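Local structure of protein kinase A regulatory subunit, putative (Trypanosoma cruzi, 6HYI) at residues A[70-75]-A[124-129]; A[88-93]-A[102-107]; A[210-215]-A[246-251]; A[223-228]-A[281-286]. The protein probably serves as the regulatory subunit of protein kinase A, and here holds one inosine in each of its two cyclic nucleotide-binding domains. One frame throughout, in Å; residues are numbered along the deposited sequence.

Overall arrangement
All four contacts belong to two beta-roll domains, each holding an inosine. Contacts 1 and 2 lie in the first, share the sheet that contains strands 123-126 and 91-95, and have centres about 10 Å apart, with Lys125 O and Asp92 N probably hydrogen-bonded between them. Contacts 3 and 4 lie together in the second domain, joined through Val212 and strand 221-227; the centres of contacts 1 and 3 are about 47 Å apart. Contact 3 is the buried one, with backbone pairing, valine packing and a salt bridge. Contacts 1 and 2 are partly buried sheet pairings. Contact 4 differs in kind: a helix start meets an edge strand around the purine.

Contact 1: A[70-75]-A[124-129]; sequences DCIMEA and VKVCTD. With NOS (inosine), chain B.
With chi1 at 54°, Met73 puts CG between its own backbone N and carbonyl carbon, and this carries CG against Val124 CG2 at 3.5 Å. With chi2 extended, SD continues toward the inosine of chain B and lies 3.7 Å from C5'. Val124 uses both methyls: CG2, anti to the carbonyl carbon, takes the methionine, while CG1, anti to the backbone N, meets Ile72 CD1 at 4.1 Å. Ile72 also crosses Val126 at about a right angle, CG1 against CG2. The backbone pairing is antiparallel, as expected in the beta roll of a cyclic nucleotide-binding domain, where strand 71-73 edges the sheet beside strand 123-126. Val126 N donates to Asp70 O at 2.9 Å and 168°. Ile72 N reaches Val124 O at 2.8 Å, but the angle at hydrogen is 136°, consistent with the corner the chain turns at Ile72. Cys71 and Lys125 form the non-hydrogen-bonded pair, their CA atoms 4.4 Å apart. On their face of the sheet Cys71 SG lies beside the lysine chain, whose NZ is bonded to Asp69 O.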
# COMPACT_ATOMS: atom_id res chain seq x y z
N ASP A 70 -12.07 -24.63 2.86
CA ASP A 70 -11.02 -25.09 1.97
C ASP A 70 -9.69 -24.46 2.39
O ASP A 70 -9.64 -23.29 2.77
CB ASP A 70 -11.28 -24.66 0.53
CG ASP A 70 -12.35 -25.49 -0.16
OD1 ASP A 70 -12.82 -26.49 0.41
OD2 ASP A 70 -12.72 -25.12 -1.31
N CYS A 71 -8.62 -25.24 2.29
CA CYS A 71 -7.27 -24.71 2.47
C CYS A 71 -6.69 -24.37 1.10
O CYS A 71 -6.47 -25.26 0.28
CB CYS A 71 -6.39 -25.71 3.20
SG CYS A 71 -6.89 -25.89 4.91
N ILE A 72 -6.45 -23.08 0.86
CA ILE A 72 -5.80 -22.67 -0.38
C ILE A 72 -4.38 -23.21 -0.41
O ILE A 72 -3.88 -23.65 -1.46
CB ILE A 72 -5.82 -21.14 -0.52
CG1 ILE A 72 -7.26 -20.66 -0.66
CG2 ILE A 72 -4.99 -20.73 -1.73
CD1 ILE A 72 -7.39 -19.16 -0.67
N MET A 73 -3.71 -23.18 0.73
CA MET A 73 -2.41 -23.82 0.90
C MET A 73 -2.30 -24.21 2.36
O MET A 73 -2.99 -23.67 3.22
CB MET A 73 -1.27 -22.90 0.46
CG MET A 73 -1.29 -21.54 1.14
SD MET A 73 -0.17 -20.34 0.38
CE MET A 73 -1.10 -19.91 -1.08
N GLU A 74 -1.43 -25.18 2.63
CA GLU A 74 -1.30 -25.72 3.97
C GLU A 74 0.15 -25.67 4.39
O GLU A 74 1.05 -25.93 3.58
CB GLU A 74 -1.80 -27.17 4.04
CG GLU A 74 -3.29 -27.28 3.74
CD GLU A 74 -3.78 -28.71 3.75
OE1 GLU A 74 -3.13 -29.56 4.40
OE2 GLU A 74 -4.81 -28.99 3.10
N ALA A 75 0.37 -25.32 5.65
CA ALA A 75 1.72 -25.18 6.18
C ALA A 75 2.53 -26.42 5.85
O ALA A 75 2.08 -27.55 6.06
CB ALA A 75 1.66 -24.97 7.69
N VAL A 124 -3.72 -21.35 4.89
CA VAL A 124 -4.64 -20.32 4.45
C VAL A 124 -5.99 -21.01 4.27
O VAL A 124 -6.14 -21.84 3.37
CB VAL A 124 -4.18 -19.70 3.13
CG1 VAL A 124 -5.14 -18.62 2.66
CG2 VAL A 124 -2.77 -19.12 3.25
N LYS A 125 -6.96 -20.66 5.11
CA LYS A 125 -8.23 -21.39 5.18
C LYS A 125 -9.39 -20.44 4.93
O LYS A 125 -9.56 -19.46 5.66
CB LYS A 125 -8.37 -22.07 6.54
CG LYS A 125 -9.48 -23.09 6.63
CD LYS A 125 -9.42 -23.80 7.98
CE LYS A 125 -10.51 -24.84 8.11
NZ LYS A 125 -10.25 -26.02 7.24
N VAL A 126 -10.20 -20.74 3.92
CA VAL A 126 -11.31 -19.85 3.55
C VAL A 126 -12.31 -19.79 4.70
O VAL A 126 -12.75 -20.82 5.22
CB VAL A 126 -11.95 -20.35 2.26
CG1 VAL A 126 -13.18 -19.52 1.91
CG2 VAL A 126 -10.94 -20.31 1.12
N CYS A 127 -12.71 -18.57 5.08
CA CYS A 127 -13.66 -18.41 6.17
C CYS A 127 -14.97 -17.73 5.79
O CYS A 127 -15.84 -17.56 6.65
CB CYS A 127 -13.02 -17.70 7.38
SG CYS A 127 -12.34 -16.08 7.01
N THR A 128 -15.13 -17.33 4.54
CA THR A 128 -16.42 -16.91 4.01
C THR A 128 -17.07 -18.09 3.29
O THR A 128 -16.47 -19.15 3.12
CB THR A 128 -16.25 -15.71 3.07
OG1 THR A 128 -15.17 -15.98 2.16
CG2 THR A 128 -15.93 -14.45 3.87
N ASP A 129 -18.32 -17.90 2.85
CA ASP A 129 -19.00 -18.99 2.15
C ASP A 129 -18.22 -19.43 0.93
O ASP A 129 -18.10 -20.63 0.64
CB ASP A 129 -20.42 -18.57 1.76
CG ASP A 129 -21.35 -18.45 2.95
OD1 ASP A 129 -21.15 -19.19 3.93
OD2 ASP A 129 -22.28 -17.63 2.89
N9 NOS B . 1.13 -15.21 5.94
C4 NOS B . 0.89 -14.22 6.64
N3 NOS B . 0.04 -13.21 6.59
C2 NOS B . 0.02 -12.29 7.59
N1 NOS B . 0.88 -12.38 8.64
C6 NOS B . 1.73 -13.38 8.70
O6 NOS B . 2.48 -13.45 9.64
C5 NOS B . 1.75 -14.32 7.71
N7 NOS B . 2.51 -15.50 7.46
C8 NOS B . 2.04 -15.98 6.28
C5' NOS B . 1.11 -18.75 3.50
O5' NOS B . 2.22 -18.83 4.38
C4' NOS B . 0.67 -17.33 3.28
O4' NOS B . 0.07 -16.79 4.49
C1' NOS B . 0.49 -15.48 4.67
C2' NOS B . 1.18 -15.02 3.42
O2' NOS B . 0.22 -14.55 2.48
C3' NOS B . 1.79 -16.33 2.96
O3' NOS B . 2.18 -16.35 1.60

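Contact 2: A[88-93]-A[102-107]; sequences SGHADI and LKTEGT. With NOS (inosine), chain B.
Ala91 O receives the shortest hydrogen bond across the contact, 2.8 Å from Lys103 N and nearly straight at 166°. The return bond, Ala91 N to Lys103 O, measures 2.9 Å and completes an antiparallel hydrogen-bonded pair. Lys103 O is also approached by His90 CA, in a CA-H...O contact. The imidazole of His90 lies over Thr104, whose CG2 sits 3.6 Å from the ring centroid and only 7° off the ring normal, a CH-pi contact on one face. At the ring edge comes Glu105 OE2, close to CE1, with ring and carboxylate nearly coplanar. The ring's rotation is restrained from the preceding residue: ND1 donates to Gly89 O at 3.0 Å, the oxygen lying close to the ring plane although the donor stands above the carbonyl plane. A water bridges the same end of the contact, accepting from Gly89 N and donating to Glu105 OE2. These residues close the base of the beta hairpin of strands 91-95 and 98-103 in the first cyclic nucleotide-binding domain, and a type II turn from Thr104 to Thr107 leads the chain out of it. Toward the ligand, Ile93 CD1 packs on Lys103 CG at 3.8 Å and reaches O4' of the chain B inosine at 3.4 Å. The lysine chain bends at chi2 (-79°) and passes the ribose, with CE near O2'; its NZ is hydrogen-bonded to Tyr172 OH and Ala108 O. On the other face of the hairpin, Leu102 CD1 touches Asp92 OD1 at 3.6 Å.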
# COMPACT_ATOMS: atom_id res chain seq x y z
N SER A 88 -12.81 -11.81 -4.10
CA SER A 88 -13.79 -11.66 -3.04
C SER A 88 -13.70 -12.87 -2.12
O SER A 88 -13.24 -13.95 -2.52
CB SER A 88 -15.21 -11.51 -3.59
OG SER A 88 -15.50 -12.62 -4.43
N GLY A 89 -14.17 -12.68 -0.90
CA GLY A 89 -14.02 -13.69 0.12
C GLY A 89 -12.86 -13.38 1.05
O GLY A 89 -12.01 -12.53 0.78
N HIS A 90 -12.86 -14.07 2.19
CA HIS A 90 -11.83 -13.90 3.21
C HIS A 90 -11.22 -15.24 3.54
O HIS A 90 -11.85 -16.30 3.40
CB HIS A 90 -12.40 -13.34 4.52
CG HIS A 90 -13.05 -12.00 4.41
ND1 HIS A 90 -13.02 -11.23 3.26
CD2 HIS A 90 -13.74 -11.28 5.32
CE1 HIS A 90 -13.68 -10.11 3.48
NE2 HIS A 90 -14.12 -10.11 4.72
N ALA A 91 -9.99 -15.20 4.05
CA ALA A 91 -9.30 -16.41 4.47
C ALA A 91 -8.51 -16.15 5.74
O ALA A 91 -7.91 -15.08 5.90
CB ALA A 91 -8.36 -16.92 3.37
N ASP A 92 -8.53 -17.12 6.65
CA ASP A 92 -7.72 -17.05 7.87
C ASP A 92 -6.31 -17.53 7.57
O ASP A 92 -6.12 -18.52 6.86
CB ASP A 92 -8.31 -17.97 8.94
CG ASP A 92 -9.65 -17.49 9.47
OD1 ASP A 92 -9.81 -16.27 9.68
OD2 ASP A 92 -10.53 -18.35 9.68
N ILE A 93 -5.33 -16.84 8.14
CA ILE A 93 -3.96 -17.34 8.20
C ILE A 93 -3.81 -18.06 9.53
O ILE A 93 -4.05 -17.49 10.59
CB ILE A 93 -2.96 -16.18 8.09
CG1 ILE A 93 -3.20 -15.37 6.80
CG2 ILE A 93 -1.53 -16.71 8.15
CD1 ILE A 93 -3.10 -16.19 5.53
N LEU A 102 -6.22 -12.10 9.06
CA LEU A 102 -7.37 -12.24 8.17
C LEU A 102 -7.06 -11.59 6.83
O LEU A 102 -6.79 -10.38 6.77
CB LEU A 102 -8.63 -11.63 8.79
CG LEU A 102 -9.91 -11.75 7.97
CD1 LEU A 102 -10.42 -13.18 7.97
CD2 LEU A 102 -10.98 -10.80 8.50
N LYS A 103 -7.09 -12.38 5.76
CA LYS A 103 -6.89 -11.89 4.40
C LYS A 103 -8.26 -11.58 3.80
O LYS A 103 -9.16 -12.42 3.85
CB LYS A 103 -6.20 -12.94 3.54
CG LYS A 103 -4.71 -13.14 3.88
CD LYS A 103 -3.83 -12.05 3.30
CE LYS A 103 -2.35 -12.31 3.61
NZ LYS A 103 -1.47 -11.32 2.95
N THR A 104 -8.39 -10.41 3.21
CA THR A 104 -9.66 -9.94 2.67
C THR A 104 -9.50 -9.58 1.19
O THR A 104 -8.44 -9.78 0.58
CB THR A 104 -10.19 -8.77 3.50
OG1 THR A 104 -9.24 -7.70 3.48
CG2 THR A 104 -10.41 -9.21 4.94
N GLU A 105 -10.56 -9.05 0.60
CA GLU A 105 -10.55 -8.80 -0.83
C GLU A 105 -9.40 -7.88 -1.22
O GLU A 105 -9.10 -6.90 -0.52
CB GLU A 105 -11.89 -8.21 -1.30
CG GLU A 105 -12.32 -6.94 -0.57
CD GLU A 105 -13.03 -7.22 0.76
OE1 GLU A 105 -13.48 -6.24 1.39
OE2 GLU A 105 -13.14 -8.40 1.17
N GLY A 106 -8.76 -8.22 -2.33
CA GLY A 106 -7.65 -7.45 -2.84
C GLY A 106 -6.30 -7.87 -2.33
O GLY A 106 -5.29 -7.43 -2.89
N THR A 107 -6.24 -8.70 -1.29
CA THR A 107 -4.97 -9.11 -0.71
C THR A 107 -4.43 -10.34 -1.41
O THR A 107 -5.13 -11.01 -2.18
CB THR A 107 -5.07 -9.34 0.80
OG1 THR A 107 -5.89 -10.49 1.08
CG2 THR A 107 -5.64 -8.10 1.49
N9 NOS B . 1.13 -15.21 5.94
C4 NOS B . 0.89 -14.22 6.64
N3 NOS B . 0.04 -13.21 6.59
C2 NOS B . 0.02 -12.29 7.59
N1 NOS B . 0.88 -12.38 8.64
C6 NOS B . 1.73 -13.38 8.70
O6 NOS B . 2.48 -13.45 9.64
C5 NOS B . 1.75 -14.32 7.71
N7 NOS B . 2.51 -15.50 7.46
C8 NOS B . 2.04 -15.98 6.28
C5' NOS B . 1.11 -18.75 3.50
O5' NOS B . 2.22 -18.83 4.38
C4' NOS B . 0.67 -17.33 3.28
O4' NOS B . 0.07 -16.79 4.49
C1' NOS B . 0.49 -15.48 4.67
C2' NOS B . 1.18 -15.02 3.42
O2' NOS B . 0.22 -14.55 2.48
C3' NOS B . 1.79 -16.33 2.96
O3' NOS B . 2.18 -16.35 1.60
O HOH W 1 -14.92 -10.02 -0.02

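Contact 3: A[210-215]-A[246-251]; sequences VEVIGR and ADVVAT. With NOS (inosine), chain C.
Val210 and Val212 meet Val248 and Ala246 on the tightly packed, buried face of this strand pair. Val210 CB lies 3.7 Å from Val248 CG1, and Val212 CG1 is 3.6 Å from Ala246 CB. Val212 and Val248 also line the inosine of chain C: Val212 CG1 comes 3.7 Å from N9, while Val248 CG2 approaches O4'. Beneath them four backbone bonds fix the antiparallel register, with Glu211 paired to Val249 and Ile213 to Asp247; three run at 165° or more, and the fourth, Asp247 N to Ile213 O, is bent to 145°. On the other face Glu211, Ile213 and Thr251 are partly exposed, while Val249 and Asp247 are buried. There Glu211 extends alongside Val249, and its CG touches Thr251 CG2 at 3.6 Å, while Ile213 CD1 rests on Val249 CG2. At the far end Arg215, bent at chi2 (-65°), turns its guanidinium edge to a single carboxylate oxygen, forming a salt bridge in which NH1 and NH2 each donate to Asp247 OD2 at 2.9 Å, NH2 from the syn side and NH1 from above the carboxylate plane. NH1 also donates to Gly214 O, which steadies the group from its own strand. Asp247 OD1 is bonded to Tyr195 N, leaving both carboxylate oxygens engaged. Strands 210-215 and 247-250 are the inner pair of a four-stranded antiparallel sheet of the beta roll, with strand 191-193 beyond 247-250 and strand 221-227 beyond 210-215.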
# COMPACT_ATOMS: atom_id res chain seq x y z
N VAL A 210 9.63 19.94 8.16
CA VAL A 210 8.73 20.57 7.21
C VAL A 210 7.82 21.52 7.98
O VAL A 210 7.62 21.38 9.19
CB VAL A 210 7.85 19.56 6.46
CG1 VAL A 210 8.73 18.55 5.72
CG2 VAL A 210 6.91 18.83 7.43
N GLU A 211 7.26 22.48 7.26
CA GLU A 211 6.25 23.38 7.79
C GLU A 211 4.94 23.20 7.03
O GLU A 211 4.94 23.05 5.80
CB GLU A 211 6.71 24.85 7.78
CG GLU A 211 7.03 25.45 6.43
CD GLU A 211 7.51 26.90 6.53
OE1 GLU A 211 7.95 27.47 5.51
OE2 GLU A 211 7.44 27.47 7.64
N VAL A 212 3.84 23.20 7.76
CA VAL A 212 2.50 23.12 7.19
C VAL A 212 1.97 24.54 7.09
O VAL A 212 1.90 25.25 8.10
CB VAL A 212 1.59 22.25 8.05
CG1 VAL A 212 0.18 22.21 7.48
CG2 VAL A 212 2.17 20.85 8.16
N ILE A 213 1.56 24.94 5.89
CA ILE A 213 1.11 26.30 5.61
C ILE A 213 -0.33 26.25 5.12
O ILE A 213 -0.61 25.81 4.00
CB ILE A 213 2.02 27.01 4.60
CG1 ILE A 213 3.48 26.93 5.06
CG2 ILE A 213 1.58 28.48 4.40
CD1 ILE A 213 4.46 27.61 4.14
N GLY A 214 -1.26 26.68 5.97
CA GLY A 214 -2.66 26.71 5.62
C GLY A 214 -3.03 28.03 5.01
O GLY A 214 -2.19 28.82 4.58
N ARG A 215 -4.34 28.27 4.95
CA ARG A 215 -4.88 29.55 4.53
C ARG A 215 -5.79 30.05 5.64
O ARG A 215 -6.62 29.29 6.16
CB ARG A 215 -5.67 29.41 3.23
CG ARG A 215 -4.84 28.88 2.06
CD ARG A 215 -3.73 29.84 1.67
NE ARG A 215 -2.98 29.36 0.51
CZ ARG A 215 -1.89 28.60 0.57
NH1 ARG A 215 -1.37 28.24 1.75
NH2 ARG A 215 -1.30 28.20 -0.55
N ALA A 246 -3.49 22.44 2.74
CA ALA A 246 -2.32 23.16 3.19
C ALA A 246 -1.19 22.83 2.23
O ALA A 246 -1.19 21.78 1.58
CB ALA A 246 -1.94 22.74 4.61
N ASP A 247 -0.23 23.75 2.15
CA ASP A 247 1.08 23.42 1.61
C ASP A 247 1.89 22.73 2.69
O ASP A 247 1.70 22.97 3.89
CB ASP A 247 1.84 24.68 1.25
CG ASP A 247 1.09 25.58 0.30
OD1 ASP A 247 0.76 25.12 -0.82
OD2 ASP A 247 0.84 26.75 0.67
N VAL A 248 2.83 21.89 2.27
CA VAL A 248 3.85 21.37 3.17
C VAL A 248 5.18 21.66 2.50
O VAL A 248 5.41 21.24 1.36
CB VAL A 248 3.69 19.87 3.45
CG1 VAL A 248 4.79 19.42 4.39
CG2 VAL A 248 2.32 19.59 4.06
N VAL A 249 6.03 22.43 3.19
CA VAL A 249 7.26 22.97 2.63
C VAL A 249 8.44 22.46 3.44
O VAL A 249 8.41 22.51 4.67
CB VAL A 249 7.22 24.51 2.66
CG1 VAL A 249 8.46 25.09 1.99
CG2 VAL A 249 5.94 25.01 1.99
N ALA A 250 9.49 22.01 2.76
CA ALA A 250 10.70 21.60 3.45
C ALA A 250 11.37 22.82 4.07
O ALA A 250 11.58 23.82 3.38
CB ALA A 250 11.65 20.93 2.47
N THR A 251 11.69 22.76 5.36
CA THR A 251 12.45 23.84 5.98
C THR A 251 13.93 23.52 6.10
O THR A 251 14.74 24.43 6.30
CB THR A 251 11.91 24.18 7.37
OG1 THR A 251 12.05 23.06 8.24
CG2 THR A 251 10.45 24.58 7.30
N9 NOS C . -2.21 19.37 7.45
C4 NOS C . -2.08 19.52 8.68
N3 NOS C . -1.20 19.12 9.59
C2 NOS C . -1.36 19.51 10.88
N1 NOS C . -2.41 20.28 11.27
C6 NOS C . -3.32 20.68 10.40
O6 NOS C . -4.24 21.35 10.80
C5 NOS C . -3.15 20.31 9.08
N7 NOS C . -3.89 20.56 7.88
C8 NOS C . -3.21 19.90 6.90
C5' NOS C . -2.18 18.63 3.19
O5' NOS C . -3.44 19.16 3.54
C4' NOS C . -1.51 17.99 4.38
O4' NOS C . -1.11 19.01 5.34
C1' NOS C . -1.34 18.54 6.62
C2' NOS C . -1.70 17.09 6.54
O2' NOS C . -0.53 16.27 6.51
C3' NOS C . -2.39 17.06 5.20
O3' NOS C . -2.51 15.76 4.65

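Contact 4: A[223-228]-A[281-286]; sequences KVCEFT and DPKYEY. With NOS (inosine), chain C.
Lys283 and Tyr284 meet Cys225 and Phe227 around the base of the chain C inosine. Purine N1 is placed to donate to Lys283 O, nearly straight at 173°, although the 2.5 Å separation is implausibly short and its exact length doubtful. Tyr284 lays one face of its ring on the base, with C2 standing 3.4 Å above the plane and offset toward the rim. From the strand, Cys225 SG touches C2 at 3.5 Å, and Phe227 turns a ring edge to N3. Val224 CG1 reaches N1 and O6, and O6 also lies at the edge of the Tyr286 ring. Thus segment 281-286, leading into helix 285-293 with Tyr284 at its N-cap position, closes on strand 221-227 as a lid over the purine, consistent with the C-terminal capping helix of cyclic nucleotide-binding domains. Contacts among these residues hold them in place. Lys283 slides past the Phe227 ring in the opposite direction, and the bend at chi3 (88°) helps bring NZ into a hydrogen bond with Glu226 O, 2.8 Å away and nearly in line with the carbonyl. Its CE meanwhile packs on Cys225 CB at 3.7 Å. Phe227 and Tyr284 cross at about a right angle, CZ of the phenylalanine lying 3.3 Å from OH of the tyrosine. Val224 CG2 sits over one face of Tyr286, 3.9 Å from the ring centroid, in a CH-pi contact. Farther out, Tyr286 OH is tied to Val245 O and Arg215 N, while Leu236 of helix 235-240 touches Tyr284.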
# COMPACT_ATOMS: atom_id res chain seq x y z
N LYS A 223 1.10 29.88 8.94
CA LYS A 223 1.83 28.70 9.41
C LYS A 223 1.00 27.96 10.44
O LYS A 223 0.53 28.56 11.42
CB LYS A 223 3.19 29.08 9.99
CG LYS A 223 3.99 27.85 10.41
CD LYS A 223 5.41 28.21 10.78
CE LYS A 223 6.15 26.99 11.28
NZ LYS A 223 7.52 27.37 11.76
N VAL A 224 0.80 26.67 10.21
CA VAL A 224 -0.01 25.83 11.09
C VAL A 224 0.83 25.11 12.13
O VAL A 224 0.55 25.18 13.32
CB VAL A 224 -0.84 24.84 10.25
CG1 VAL A 224 -1.57 23.86 11.16
CG2 VAL A 224 -1.84 25.61 9.37
N CYS A 225 1.86 24.39 11.69
CA CYS A 225 2.72 23.63 12.59
C CYS A 225 3.93 23.17 11.80
O CYS A 225 4.07 23.46 10.61
CB CYS A 225 1.99 22.42 13.17
SG CYS A 225 1.58 21.19 11.92
N GLU A 226 4.81 22.45 12.48
CA GLU A 226 5.92 21.75 11.85
C GLU A 226 5.79 20.26 12.11
O GLU A 226 5.10 19.83 13.04
CB GLU A 226 7.28 22.24 12.37
CG GLU A 226 7.59 23.67 11.96
CD GLU A 226 8.96 24.14 12.39
OE1 GLU A 226 9.37 25.25 11.98
OE2 GLU A 226 9.64 23.40 13.13
N PHE A 227 6.47 19.48 11.27
CA PHE A 227 6.63 18.05 11.49
C PHE A 227 8.09 17.70 11.22
O PHE A 227 8.81 18.44 10.53
CB PHE A 227 5.74 17.22 10.55
CG PHE A 227 4.27 17.27 10.90
CD1 PHE A 227 3.80 16.72 12.08
CD2 PHE A 227 3.36 17.84 10.02
CE1 PHE A 227 2.47 16.75 12.39
CE2 PHE A 227 2.03 17.87 10.32
CZ PHE A 227 1.57 17.32 11.50
N THR A 228 8.53 16.58 11.78
CA THR A 228 9.93 16.21 11.60
C THR A 228 10.04 14.69 11.52
O THR A 228 9.05 14.00 11.24
CB THR A 228 10.81 16.90 12.66
OG1 THR A 228 12.20 16.66 12.38
CG2 THR A 228 10.48 16.41 14.06
N ASP A 281 -5.52 15.93 18.39
CA ASP A 281 -4.25 16.65 18.43
C ASP A 281 -4.50 18.15 18.30
O ASP A 281 -5.21 18.57 17.38
CB ASP A 281 -3.34 16.18 17.31
N PRO A 282 -3.96 18.97 19.20
CA PRO A 282 -4.06 20.42 19.00
C PRO A 282 -3.44 20.87 17.70
O PRO A 282 -3.79 21.94 17.20
CB PRO A 282 -3.31 20.99 20.21
CG PRO A 282 -2.39 19.89 20.64
CD PRO A 282 -3.14 18.62 20.37
N LYS A 283 -2.52 20.08 17.13
CA LYS A 283 -1.88 20.48 15.89
C LYS A 283 -2.84 20.50 14.73
O LYS A 283 -2.50 21.07 13.69
CB LYS A 283 -0.71 19.56 15.55
CG LYS A 283 0.46 19.62 16.50
CD LYS A 283 1.56 18.64 16.08
CE LYS A 283 2.53 19.26 15.09
NZ LYS A 283 3.86 18.57 15.17
N TYR A 284 -4.02 19.89 14.87
CA TYR A 284 -5.00 19.78 13.79
C TYR A 284 -6.22 20.67 13.99
O TYR A 284 -7.24 20.48 13.32
CB TYR A 284 -5.38 18.32 13.54
CG TYR A 284 -4.22 17.50 13.02
CD1 TYR A 284 -3.27 16.97 13.90
CD2 TYR A 284 -4.04 17.28 11.67
CE1 TYR A 284 -2.20 16.23 13.43
CE2 TYR A 284 -2.98 16.53 11.19
CZ TYR A 284 -2.05 16.02 12.08
OH TYR A 284 -0.98 15.27 11.63
N GLU A 285 -6.14 21.64 14.91
CA GLU A 285 -7.21 22.62 15.06
C GLU A 285 -7.53 23.30 13.74
O GLU A 285 -8.70 23.50 13.39
CB GLU A 285 -6.82 23.67 16.10
CG GLU A 285 -6.68 23.15 17.52
CD GLU A 285 -6.26 24.23 18.50
OE1 GLU A 285 -6.30 25.43 18.12
OE2 GLU A 285 -5.88 23.90 19.64
N TYR A 286 -6.50 23.69 13.00
CA TYR A 286 -6.71 24.33 11.70
C TYR A 286 -7.55 23.44 10.80
O TYR A 286 -8.56 23.89 10.22
CB TYR A 286 -5.35 24.65 11.05
CG TYR A 286 -5.45 24.90 9.56
CD1 TYR A 286 -5.81 26.15 9.07
CD2 TYR A 286 -5.20 23.89 8.63
CE1 TYR A 286 -5.93 26.39 7.72
CE2 TYR A 286 -5.30 24.12 7.27
CZ TYR A 286 -5.67 25.38 6.82
OH TYR A 286 -5.79 25.62 5.47
N9 NOS C . -2.21 19.37 7.45
C4 NOS C . -2.08 19.52 8.68
N3 NOS C . -1.20 19.12 9.59
C2 NOS C . -1.36 19.51 10.88
N1 NOS C . -2.41 20.28 11.27
C6 NOS C . -3.32 20.68 10.40
O6 NOS C . -4.24 21.35 10.80
C5 NOS C . -3.15 20.31 9.08
N7 NOS C . -3.89 20.56 7.88
C8 NOS C . -3.21 19.90 6.90
C5' NOS C . -2.18 18.63 3.19
O5' NOS C . -3.44 19.16 3.54
C4' NOS C . -1.51 17.99 4.38
O4' NOS C . -1.11 19.01 5.34
C1' NOS C . -1.34 18.54 6.62
C2' NOS C . -1.70 17.09 6.54
O2' NOS C . -0.53 16.27 6.51
C3' NOS C . -2.39 17.06 5.20
O3' NOS C . -2.51 15.76 4.65